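Local structure of putative phosphosugar isomerases (Salmonella typhimurium LT2, 3FKJ) at residues 266-269 and 273-276. The protein is of unconfirmed function but probably binds phosphorylated sugars or related carbohydrate derivatives and may isomerise them. Residues are numbered along the deposited sequence; the frame is centred on the assembly and turned at random.
Sequences LLQS and TRPL
Arg274 lays its guanidinium flat against the side-chain amide of Gln268: the two planes are only 7° apart, and Gln268 NE2 sits over the centre of the guanidinium, 3.6 Å from Arg274 CZ. The amide carbon follows, with Gln268 CD 3.8 Å from Arg274 CZ, and lower down the chain Gln268 CG approaches Arg274 NH1 to 3.5 Å. No hydrogen bond joins these stacked polar groups; Gln268 NE2 and Arg274 NH1 each donate to an acceptor outside the stack. At its edge the guanidinium donates from Arg274 NH1 to Ser269 O, 2.9 Å away, with an angle of 156° at the hydrogen. The oxygen lies close to the guanidinium plane, whereas the donor stands well above the carbonyl plane, 51° out of it. The arginine's methylenes run alongside the same carbonyl oxygen, with Arg274 CG 3.3 Å from Ser269 O. Extended from CG to NE, the chain spans from the helix start to the end of the strand, and a turn about the CD-NE bond then sets the guanidinium plane. Ser269 and Thr273 meet more loosely, Ser269 CB lying 4.1 Å from Thr273 OG1.

Two acids outside the segments hold the stacked groups: Asp295 forms a salt bridge with Arg274 NH1, and Asp278 accepts a hydrogen bond from Gln268 NE2. Asp277 OD2 accepts a hydrogen bond from Ser269 N, while the hydroxyls of Ser269 and Thr273 pair with Ser222 and Ser219. His81 of the second subunit packs on Pro275 and Leu276, placing the helix start near the dimer interface. The contact spans the turn after strand 263-268, where the chain enters helix 274-286, the first half of a beta-alpha-beta unit completed by strand 290-295 in a four-stranded parallel sheet, consistent with the alpha/beta architecture of SIS domains.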
loop_
_atom_site.group_PDB
_atom_site.type_symbol
_atom_site.label_atom_id
_atom_site.label_comp_id
_atom_site.label_asym_id
_atom_site.label_seq_id
_atom_site.Cartn_x
_atom_site.Cartn_y
_atom_site.Cartn_z
ATOM N N LEU A 266 5.202 15.261 7.902
ATOM C CA LEU A 266 3.809 15.142 7.475
ATOM C C LEU A 266 3.618 15.962 6.220
ATOM O O LEU A 266 3.884 17.154 6.199
ATOM C CB LEU A 266 2.823 15.591 8.556
ATOM C CG LEU A 266 1.307 15.621 8.238
ATOM C CD1 LEU A 266 0.792 14.224 7.999
ATOM C CD2 LEU A 266 0.534 16.252 9.366
ATOM N N LEU A 267 3.190 15.287 5.164
ATOM C CA LEU A 267 2.781 15.924 3.920
ATOM C C LEU A 267 1.288 16.066 3.964
ATOM O O LEU A 267 0.580 15.156 3.580
ATOM C CB LEU A 267 3.191 15.079 2.721
ATOM C CG LEU A 267 4.678 14.686 2.654
ATOM C CD1 LEU A 267 4.884 14.009 1.369
ATOM C CD2 LEU A 267 5.606 15.887 2.794
ATOM N N GLN A 268 0.842 17.211 4.473
ATOM C CA GLN A 268 -0.573 17.515 4.689
ATOM C C GLN A 268 -1.265 17.920 3.370
ATOM O O GLN A 268 -0.693 18.632 2.529
ATOM C CB GLN A 268 -0.737 18.635 5.743
ATOM C CG GLN A 268 -2.180 18.949 6.104
ATOM C CD GLN A 268 -2.328 19.869 7.301
ATOM O OE1 GLN A 268 -1.421 20.640 7.620
ATOM N NE2 GLN A 268 -3.485 19.793 7.971
ATOM N N SER A 269 -2.499 17.442 3.228
ATOM C CA SER A 269 -3.292 17.637 2.032
ATOM C C SER A 269 -4.382 18.680 2.246
ATOM O O SER A 269 -4.811 18.953 3.395
ATOM C CB SER A 269 -4.002 16.328 1.634
ATOM O OG SER A 269 -3.099 15.284 1.353
ATOM N N THR A 273 -9.291 14.547 3.114
ATOM C CA THR A 273 -8.535 13.789 4.122
ATOM C C THR A 273 -7.759 14.685 5.094
ATOM O O THR A 273 -7.182 14.207 6.074
ATOM C CB THR A 273 -7.634 12.696 3.464
ATOM O OG1 THR A 273 -6.520 13.321 2.800
ATOM C CG2 THR A 273 -8.459 11.888 2.444
ATOM N N ARG A 274 -7.812 15.995 4.887
ATOM C CA ARG A 274 -7.135 16.931 5.790
ATOM C C ARG A 274 -7.393 16.700 7.280
ATOM O O ARG A 274 -6.462 16.774 8.089
ATOM C CB ARG A 274 -7.516 18.354 5.426
ATOM C CG ARG A 274 -6.670 19.420 6.058
ATOM C CD ARG A 274 -6.993 20.730 5.406
ATOM N NE ARG A 274 -6.225 21.802 6.023
ATOM C CZ ARG A 274 -4.968 22.121 5.736
ATOM N NH1 ARG A 274 -4.288 21.482 4.801
ATOM N NH2 ARG A 274 -4.381 23.107 6.412
ATOM N N PRO A 275 -8.649 16.448 7.673
ATOM C CA PRO A 275 -8.876 16.174 9.103
ATOM C C PRO A 275 -8.099 14.978 9.674
ATOM O O PRO A 275 -7.799 14.953 10.872
ATOM C CB PRO A 275 -10.397 15.920 9.164
ATOM C CG PRO A 275 -10.932 16.695 7.980
ATOM C CD PRO A 275 -9.921 16.443 6.916
ATOM N N LEU A 276 -7.782 14.003 8.818
ATOM C CA LEU A 276 -6.903 12.906 9.211
ATOM C C LEU A 276 -5.545 13.444 9.612
ATOM O O LEU A 276 -5.007 13.072 10.673
ATOM C CB LEU A 276 -6.757 11.860 8.104
ATOM C CG LEU A 276 -7.868 10.835 8.003
ATOM C CD1 LEU A 276 -9.162 11.489 7.530
ATOM C CD2 LEU A 276 -7.438 9.685 7.055
#